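Local coordinates for phosphatidylinositol-specific phospholipase C1 (Streptomyces antibioticus, PDB 3H4X), which is a bacterial member of the calcium-dependent phosphoinositide phospholipase C family that folds as a TIM-type beta/alpha barrel, at residues V34-A39 and E43-F48; T286-V291 and A322-L327. All coordinates share one frame; numbering follows the deposited sequence.

How the contacts relate
Eight parallel strands close the barrel of this enzyme, and both contacts lie at the carboxyl ends of those strands. Contact 1 comes first along the chain, where strand 31-36 gives way to the loop before helix 48-52. Contact 2 joins the loops that follow the last two barrel strands, 282-286 and 319-322. Their centres are about 12 Å apart, because strand 319-322 pairs with strand 31-36 to close the ring. Across that seam the backbone N of His-37 probably bonds the O of Ala-322, while the Tyr-325 side chain packs on Lys-44 and Tyr-45. The loops after the first and last strands thus touch directly, and contact 2 carries the patch on to the loop after strand 282-286.

Contact 1: residues V34-A39 and E43-F48; sequences VGVHNA and EKYRYF
Lys-44 and Tyr-45 fold back over Val-36, Asn-38 and Ala-39, where the first strand of the TIM-type barrel runs out at its carboxyl end into the loop before helix 48-52. The polar part of the contact belongs to the lysine. Its chain runs extended past Val-36 in the opposing direction and then bends at the last torsion (chi4 68°), which brings the ammonium round to the backbone. NZ gives a hydrogen bond of 3.1 Å to Asn-38 O, reaching it from above the carbonyl plane, 41° out of it. A salt bridge to Glu-41 holds the same NZ from the short link between the two segments. Just before the ammonium, CE lies 3.1 Å from His-37 O.

Apolar packing comes from the branches of Val-36. CG1 touches Lys-44 CD at 3.9 Å and also meets the edge of the Tyr-45 ring, near its plane, at CE2 (4.1 Å). CG2 lies against the phenol oxygen, while Leu-331 of helix 328-331 packs on both side chains.

Two rings also approach the carbonyl of Ala-39. Asn-85 binds that oxygen through ND2 and likewise bonds Tyr-45 O, so it ties the two segments together. Phe-48 comes to the same oxygen obliquely, CD1 4.0 Å from Ala-39 O, and Tyr-45 presents its ring edge, CD2 3.7 Å from Ala-39 O.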
ATOM      1  N   VAL A  34      -3.198  11.106   2.313  1.00  7.97           N
ATOM      2  CA  VAL A  34      -3.068  10.676   3.699  1.00  8.15           C
ATOM      3  C   VAL A  34      -3.529   9.236   3.905  1.00  7.83           C
ATOM      4  O   VAL A  34      -4.527   8.800   3.330  1.00  8.43           O
ATOM      5  CB  VAL A  34      -3.848  11.632   4.636  1.00  8.34           C
ATOM      6  CG1 VAL A  34      -3.584  11.294   6.094  1.00  8.81           C
ATOM      7  CG2 VAL A  34      -3.470  13.080   4.339  1.00  9.13           C
ATOM      8  N   GLY A  35      -2.795   8.498   4.733  1.00  7.86           N
ATOM      9  CA  GLY A  35      -3.125   7.107   4.992  1.00  8.26           C
ATOM     10  C   GLY A  35      -3.333   6.799   6.458  1.00  8.15           C
ATOM     11  O   GLY A  35      -2.916   7.561   7.337  1.00  8.36           O
ATOM     12  N   VAL A  36      -3.987   5.669   6.710  1.00  8.54           N
ATOM     13  CA  VAL A  36      -4.204   5.175   8.059  1.00  9.35           C
ATOM     14  C   VAL A  36      -3.535   3.822   8.222  1.00  9.58           C
ATOM     15  O   VAL A  36      -3.825   2.875   7.489  1.00  9.04           O
ATOM     16  CB  VAL A  36      -5.700   5.019   8.384  1.00  9.86           C
ATOM     17  CG1 VAL A  36      -5.881   4.447   9.779  1.00 11.03           C
ATOM     18  CG2 VAL A  36      -6.412   6.347   8.253  1.00 10.85           C
ATOM     19  N   HIS A  37      -2.636   3.738   9.193  1.00 10.26           N
ATOM     20  CA  HIS A  37      -1.954   2.495   9.507  1.00 11.05           C
ATOM     21  C   HIS A  37      -2.915   1.525  10.197  1.00 10.98           C
ATOM     22  O   HIS A  37      -3.778   1.942  10.966  1.00 10.88           O
ATOM     23  CB  HIS A  37      -0.751   2.790  10.407  1.00 11.96           C
ATOM     24  CG  HIS A  37       0.165   1.622  10.592  1.00 14.27           C
ATOM     25  ND1 HIS A  37       0.311   0.968  11.796  1.00 16.70           N
ATOM     26  CD2 HIS A  37       0.973   0.981   9.715  1.00 15.77           C
ATOM     27  CE1 HIS A  37       1.178  -0.019  11.655  1.00 16.93           C
ATOM     28  NE2 HIS A  37       1.593  -0.034  10.401  1.00 17.67           N
ATOM     29  N   ASN A  38      -2.770   0.234   9.919  1.00 10.75           N
ATOM     30  CA  ASN A  38      -3.593  -0.791  10.570  1.00 10.75           C
ATOM     31  C   ASN A  38      -5.092  -0.494  10.516  1.00 10.04           C
ATOM     32  O   ASN A  38      -5.777  -0.485  11.543  1.00 10.26           O
ATOM     33  CB  ASN A  38      -3.155  -0.985  12.025  1.00 11.71           C
ATOM     34  CG  ASN A  38      -1.928  -1.855  12.154  1.00 13.68           C
ATOM     35  OD1 ASN A  38      -1.225  -2.116  11.179  1.00 15.55           O
ATOM     36  ND2 ASN A  38      -1.667  -2.320  13.369  1.00 16.15           N
ATOM     37  N   ALA A  39      -5.594  -0.277   9.302  1.00  9.25           N
ATOM     38  CA  ALA A  39      -6.973   0.155   9.079  1.00  9.12           C
ATOM     39  C   ALA A  39      -7.997  -0.959   9.299  1.00  8.97           C
ATOM     40  O   ALA A  39      -9.203  -0.708   9.313  1.00  9.08           O
ATOM     41  CB  ALA A  39      -7.109   0.726   7.677  1.00  9.58           C
ATOM     42  N   GLU A  43     -10.747  -1.250  16.613  1.00 15.02           N
ATOM     43  CA  GLU A  43     -10.635  -0.069  17.469  1.00 15.93           C
ATOM     44  C   GLU A  43     -10.610   1.230  16.664  1.00 15.52           C
ATOM     45  O   GLU A  43     -11.040   2.279  17.150  1.00 16.24           O
ATOM     46  CB  GLU A  43      -9.386  -0.169  18.346  1.00 16.79           C
ATOM     47  CG  GLU A  43      -9.186   0.992  19.304  1.00 19.37           C
ATOM     48  CD  GLU A  43      -7.872   0.901  20.055  1.00 22.26           C
ATOM     49  OE1 GLU A  43      -6.976   0.158  19.599  1.00 23.78           O
ATOM     50  OE2 GLU A  43      -7.732   1.573  21.100  1.00 23.87           O
ATOM     51  N   LYS A  44     -10.099   1.163  15.438  1.00 14.39           N
ATOM     52  CA  LYS A  44     -10.067   2.333  14.567  1.00 13.55           C
ATOM     53  C   LYS A  44     -11.367   2.457  13.780  1.00 12.60           C
ATOM     54  O   LYS A  44     -11.959   3.534  13.711  1.00 12.85           O
ATOM     55  CB  LYS A  44      -8.893   2.256  13.589  1.00 13.60           C
ATOM     56  CG  LYS A  44      -7.518   2.268  14.229  1.00 14.53           C
ATOM     57  CD  LYS A  44      -6.462   2.665  13.203  1.00 15.91           C
ATOM     58  CE  LYS A  44      -5.057   2.538  13.756  1.00 16.76           C
ATOM     59  NZ  LYS A  44      -4.706   1.112  13.975  1.00 17.37           N
ATOM     60  N   TYR A  45     -11.793   1.343  13.190  1.00 11.35           N
ATOM     61  CA  TYR A  45     -12.967   1.293  12.327  1.00 10.46           C
ATOM     62  C   TYR A  45     -13.760   0.041  12.653  1.00 10.26           C
ATOM     63  O   TYR A  45     -13.244  -1.070  12.554  1.00  9.96           O
ATOM     64  CB  TYR A  45     -12.545   1.302  10.854  1.00 10.35           C
ATOM     65  CG  TYR A  45     -11.897   2.603  10.445  1.00  9.44           C
ATOM     66  CD1 TYR A  45     -12.641   3.770  10.375  1.00  9.61           C
ATOM     67  CD2 TYR A  45     -10.541   2.670  10.140  1.00  8.95           C
ATOM     68  CE1 TYR A  45     -12.063   4.967  10.017  1.00  9.40           C
ATOM     69  CE2 TYR A  45      -9.948   3.871   9.776  1.00  9.48           C
ATOM     70  CZ  TYR A  45     -10.715   5.016   9.715  1.00  9.28           C
ATOM     71  OH  TYR A  45     -10.133   6.212   9.359  1.00 10.50           O
ATOM     72  N   ARG A  46     -15.013   0.221  13.057  1.00  9.99           N
ATOM     73  CA  ARG A  46     -15.838  -0.908  13.456  1.00  9.98           C
ATOM     74  C   ARG A  46     -15.914  -1.961  12.354  1.00  9.37           C
ATOM     75  O   ARG A  46     -15.789  -3.157  12.614  1.00  9.53           O
ATOM     76  CB  ARG A  46     -17.239  -0.436  13.846  1.00 10.84           C
ATOM     77  CG  ARG A  46     -18.125  -1.551  14.364  1.00 12.69           C
ATOM     78  CD  ARG A  46     -19.435  -1.020  14.908  1.00 16.21           C
ATOM     79  NE  ARG A  46     -20.364  -2.101  15.224  1.00 19.43           N
ATOM     80  CZ  ARG A  46     -20.240  -2.912  16.270  1.00 20.98           C
ATOM     81  NH1 ARG A  46     -19.218  -2.772  17.105  1.00 21.64           N
ATOM     82  NH2 ARG A  46     -21.135  -3.868  16.479  1.00 22.22           N
ATOM     83  N   TYR A  47     -16.134  -1.500  11.127  1.00  9.09           N
ATOM     84  CA  TYR A  47     -16.126  -2.367   9.953  1.00  8.84           C
ATOM     85  C   TYR A  47     -15.125  -1.834   8.948  1.00  8.37           C
ATOM     86  O   TYR A  47     -14.867  -0.630   8.901  1.00  7.99           O
ATOM     87  CB  TYR A  47     -17.505  -2.407   9.295  1.00  9.31           C
ATOM     88  CG  TYR A  47     -18.568  -3.065  10.140  1.00 10.99           C
ATOM     89  CD1 TYR A  47     -18.744  -4.442  10.132  1.00 13.09           C
ATOM     90  CD2 TYR A  47     -19.405  -2.303  10.944  1.00 12.49           C
ATOM     91  CE1 TYR A  47     -19.729  -5.038  10.910  1.00 14.49           C
ATOM     92  CE2 TYR A  47     -20.381  -2.887  11.722  1.00 14.72           C
ATOM     93  CZ  TYR A  47     -20.538  -4.248  11.700  1.00 15.11           C
ATOM     94  OH  TYR A  47     -21.516  -4.822  12.479  1.00 17.52           O
ATOM     95  N   PHE A  48     -14.573  -2.721   8.130  1.00  7.99           N
ATOM     96  CA  PHE A  48     -13.666  -2.266   7.088  1.00  7.90           C
ATOM     97  C   PHE A  48     -14.353  -1.256   6.166  1.00  7.69           C
ATOM     98  O   PHE A  48     -13.704  -0.362   5.629  1.00  7.72           O
ATOM     99  CB  PHE A  48     -13.066  -3.430   6.294  1.00  8.42           C
ATOM    100  CG  PHE A  48     -11.855  -3.033   5.509  1.00  8.55           C
ATOM    101  CD1 PHE A  48     -10.692  -2.666   6.163  1.00  9.74           C
ATOM    102  CD2 PHE A  48     -11.884  -2.978   4.125  1.00  9.31           C
ATOM    103  CE1 PHE A  48      -9.569  -2.275   5.455  1.00  9.86           C
ATOM    104  CE2 PHE A  48     -10.761  -2.591   3.412  1.00 10.16           C
ATOM    105  CZ  PHE A  48      -9.605  -2.241   4.079  1.00 10.35           C
TER

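Contact 2: residues T286-V291 and A322-L327; sequences TDAHNV and ADWYPL. With EOH (ethanol), chain R; EOH (ethanol), chain J.
A single water bridges Asp-287 and Asp-323 across the two loops that follow the last two strands of the TIM-type barrel. It donates to Asp-287 OD1 at 3.0 Å and, in a weaker bond, to Asp-323 OD1 at 3.3 Å. With those two oxygens 6.1 Å apart, the water probably eases the repulsion between like charges.

Beside this bridge the contact is apolar. The six-membered ring of Trp-324 meets the 3-10 segment 288-290 obliquely: CH2 lies 4.2 Å from Ala-288 CB, and CZ2 packs against the CB of His-289. NE1 is held by Asp-296 O, which helps fix the turn of the indole. The methyl of Ala-322 sits over the centre of the indole face, 3.6 Å above it, and also touches the imidazole of His-289. That ring is brought up to it by a chi1 of 61°, which sets CG between the backbone N and the carbonyl carbon. His-289 ND1 lies 4.0 Å from Ala-322 CB, buried and without a polar partner in the model, and Asn-290 CG lies over one face of the imidazole, offset toward its rim.

Each loop is held by its own turns. Trp-324 centres an inverse gamma turn and then opens a type I beta turn that ends at Leu-327, the N-cap of helix 328-331; in the other loop, Asn-290 N bonds Asp-287 O. An ethanol, probably from the crystallisation liquor, sits at the beta turn, its hydroxyl donating to Tyr-325 O at 2.8 Å.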
ATOM      1  N   THR A 286       5.910   7.059   6.665  1.00  7.63           N
ATOM      2  CA  THR A 286       5.185   6.472   7.782  1.00  7.84           C
ATOM      3  C   THR A 286       5.454   7.206   9.098  1.00  8.14           C
ATOM      4  O   THR A 286       6.434   7.941   9.234  1.00  8.17           O
ATOM      5  CB  THR A 286       5.518   4.971   7.932  1.00  8.12           C
ATOM      6  OG1 THR A 286       6.932   4.804   8.071  1.00  8.29           O
ATOM      7  CG2 THR A 286       5.049   4.187   6.708  1.00  8.54           C
ATOM      8  N   ASP A 287       4.577   6.989  10.068  1.00  8.38           N
ATOM      9  CA  ASP A 287       4.679   7.656  11.363  1.00  8.94           C
ATOM     10  C   ASP A 287       4.888   9.155  11.192  1.00  8.76           C
ATOM     11  O   ASP A 287       5.801   9.745  11.773  1.00  8.60           O
ATOM     12  CB  ASP A 287       5.788   7.027  12.205  1.00  9.64           C
ATOM     13  CG  ASP A 287       5.434   5.628  12.668  1.00 11.15           C
ATOM     14  OD1 ASP A 287       4.301   5.438  13.154  1.00 13.24           O
ATOM     15  OD2 ASP A 287       6.272   4.718  12.537  1.00 13.76           O
ATOM     16  N   ALA A 288       4.020   9.764  10.393  1.00  8.88           N
ATOM     17  CA  ALA A 288       4.101  11.189  10.094  1.00  9.37           C
ATOM     18  C   ALA A 288       4.102  12.054  11.353  1.00  9.75           C
ATOM     19  O   ALA A 288       4.661  13.151  11.363  1.00  9.98           O
ATOM     20  CB  ALA A 288       2.960  11.599   9.177  1.00  9.49           C
ATOM     21  N   HIS A 289       3.478  11.558  12.413  1.00  9.99           N
ATOM     22  CA  HIS A 289       3.380  12.309  13.659  1.00 10.61           C
ATOM     23  C   HIS A 289       4.718  12.444  14.390  1.00 10.86           C
ATOM     24  O   HIS A 289       4.886  13.340  15.226  1.00 11.14           O
ATOM     25  CB  HIS A 289       2.357  11.644  14.577  1.00 10.93           C
ATOM     26  CG  HIS A 289       2.713  10.241  14.952  1.00 11.60           C
ATOM     27  ND1 HIS A 289       2.755   9.211  14.035  1.00 12.77           N
ATOM     28  CD2 HIS A 289       3.049   9.697  16.145  1.00 13.23           C
ATOM     29  CE1 HIS A 289       3.099   8.094  14.650  1.00 13.97           C
ATOM     30  NE2 HIS A 289       3.283   8.361  15.930  1.00 14.17           N
ATOM     31  N   ASN A 290       5.665  11.562  14.080  1.00 11.02           N
ATOM     32  CA  ASN A 290       6.958  11.554  14.768  1.00 11.47           C
ATOM     33  C   ASN A 290       7.976  12.524  14.183  1.00 11.37           C
ATOM     34  O   ASN A 290       9.084  12.655  14.699  1.00 11.74           O
ATOM     35  CB  ASN A 290       7.554  10.146  14.805  1.00 11.90           C
ATOM     36  CG  ASN A 290       6.927   9.272  15.868  1.00 13.59           C
ATOM     37  OD1 ASN A 290       6.998   8.046  15.797  1.00 15.86           O
ATOM     38  ND2 ASN A 290       6.308   9.898  16.862  1.00 14.32           N
ATOM     39  N   VAL A 291       7.614  13.200  13.101  1.00 11.15           N
ATOM     40  CA  VAL A 291       8.451  14.274  12.591  1.00 11.29           C
ATOM     41  C   VAL A 291       8.500  15.370  13.652  1.00 11.65           C
ATOM     42  O   VAL A 291       7.463  15.754  14.190  1.00 11.60           O
ATOM     43  CB  VAL A 291       7.882  14.840  11.283  1.00 11.05           C
ATOM     44  CG1 VAL A 291       8.697  16.024  10.808  1.00 11.49           C
ATOM     45  CG2 VAL A 291       7.843  13.754  10.214  1.00 10.81           C
ATOM     46  N   ALA A 322      -0.374   7.804   9.457  1.00  9.35           N
ATOM     47  CA  ALA A 322      -0.380   7.782  10.910  1.00  9.81           C
ATOM     48  C   ALA A 322      -1.658   7.052  11.329  1.00 10.35           C
ATOM     49  O   ALA A 322      -2.182   6.235  10.567  1.00 10.29           O
ATOM     50  CB  ALA A 322      -0.330   9.197  11.483  1.00 10.10           C
ATOM     51  N   ASP A 323      -2.164   7.342  12.526  1.00 10.87           N
ATOM     52  CA  ASP A 323      -3.363   6.674  13.035  1.00 11.83           C
ATOM     53  C   ASP A 323      -4.525   7.645  13.223  1.00 11.66           C
ATOM     54  O   ASP A 323      -5.313   7.493  14.160  1.00 12.02           O
ATOM     55  CB  ASP A 323      -3.074   5.999  14.379  1.00 12.75           C
ATOM     56  CG  ASP A 323      -2.092   4.851  14.267  1.00 15.11           C
ATOM     57  OD1 ASP A 323      -1.756   4.445  13.137  1.00 17.52           O
ATOM     58  OD2 ASP A 323      -1.653   4.347  15.321  1.00 18.32           O
ATOM     59  N   TRP A 324      -4.646   8.623  12.335  1.00 11.37           N
ATOM     60  CA  TRP A 324      -5.580   9.733  12.544  1.00 11.50           C
ATOM     61  C   TRP A 324      -7.032   9.430  12.169  1.00 11.74           C
ATOM     62  O   TRP A 324      -7.701  10.250  11.538  1.00 11.68           O
ATOM     63  CB  TRP A 324      -5.101  10.981  11.800  1.00 11.42           C
ATOM     64  CG  TRP A 324      -3.748  11.467  12.239  1.00 11.07           C
ATOM     65  CD1 TRP A 324      -3.201  11.356  13.484  1.00 11.39           C
ATOM     66  CD2 TRP A 324      -2.785  12.159  11.437  1.00 11.30           C
ATOM     67  NE1 TRP A 324      -1.951  11.929  13.504  1.00 11.45           N
ATOM     68  CE2 TRP A 324      -1.674  12.431  12.259  1.00 11.44           C
ATOM     69  CE3 TRP A 324      -2.752  12.571  10.102  1.00 11.91           C
ATOM     70  CZ2 TRP A 324      -0.539  13.094  11.790  1.00 11.87           C
ATOM     71  CZ3 TRP A 324      -1.627  13.233   9.639  1.00 12.65           C
ATOM     72  CH2 TRP A 324      -0.537  13.487  10.481  1.00 12.73           C
ATOM     73  N   TYR A 325      -7.529   8.266  12.572  1.00 11.99           N
ATOM     74  CA  TYR A 325      -8.915   7.918  12.274  1.00 12.87           C
ATOM     75  C   TYR A 325      -9.952   8.901  12.857  1.00 13.21           C
ATOM     76  O   TYR A 325     -11.039   9.040  12.301  1.00 13.48           O
ATOM     77  CB  TYR A 325      -9.222   6.464  12.661  1.00 13.15           C
ATOM     78  CG  TYR A 325      -9.143   6.175  14.143  1.00 14.25           C
ATOM     79  CD1 TYR A 325     -10.250   6.345  14.963  1.00 15.15           C
ATOM     80  CD2 TYR A 325      -7.964   5.724  14.722  1.00 15.25           C
ATOM     81  CE1 TYR A 325     -10.184   6.081  16.318  1.00 16.23           C
ATOM     82  CE2 TYR A 325      -7.890   5.459  16.078  1.00 16.21           C
ATOM     83  CZ  TYR A 325      -9.004   5.639  16.868  1.00 16.82           C
ATOM     84  OH  TYR A 325      -8.940   5.378  18.219  1.00 18.64           O
ATOM     85  N   PRO A 326      -9.623   9.592  13.967  1.00 13.56           N
ATOM     86  CA  PRO A 326     -10.583  10.571  14.489  1.00 14.12           C
ATOM     87  C   PRO A 326     -10.710  11.822  13.622  1.00 14.64           C
ATOM     88  O   PRO A 326     -11.560  12.672  13.892  1.00 15.37           O
ATOM     89  CB  PRO A 326      -9.992  10.950  15.854  1.00 14.40           C
ATOM     90  CG  PRO A 326      -9.107   9.821  16.225  1.00 13.96           C
ATOM     91  CD  PRO A 326      -8.521   9.357  14.915  1.00 13.38           C
ATOM     92  N   LEU A 327      -9.882  11.933  12.588  1.00 14.87           N
ATOM     93  CA  LEU A 327      -9.850  13.143  11.770  1.00 15.06           C
ATOM     94  C   LEU A 327     -10.099  12.875  10.285  1.00 15.14           C
ATOM     95  O   LEU A 327      -9.212  13.081   9.460  1.00 14.77           O
ATOM     96  CB  LEU A 327      -8.506  13.857  11.940  1.00 15.29           C
ATOM     97  CG  LEU A 327      -8.091  14.256  13.359  1.00 16.01           C
ATOM     98  CD1 LEU A 327      -6.640  14.713  13.373  1.00 16.53           C
ATOM     99  CD2 LEU A 327      -9.008  15.338  13.910  1.00 16.91           C
TER
HETATM  100  C1  EOH R 356     -13.764   7.833  14.975  1.00 26.40           C
HETATM  101  C2  EOH R 356     -13.223   8.852  15.971  1.00 26.38           C
HETATM  102  O   EOH R 356     -13.283   8.064  13.670  1.00 26.28           O
HETATM  103  C1  EOH J 348      10.020   8.067  13.546  1.00 26.66           C
HETATM  104  C2  EOH J 348      11.504   7.802  13.767  1.00 26.66           C
HETATM  105  O   EOH J 348       9.212   6.998  13.987  1.00 26.44           O
HETATM  106  O   HOH W   1       1.366   5.294  12.348  1.00 17.38           O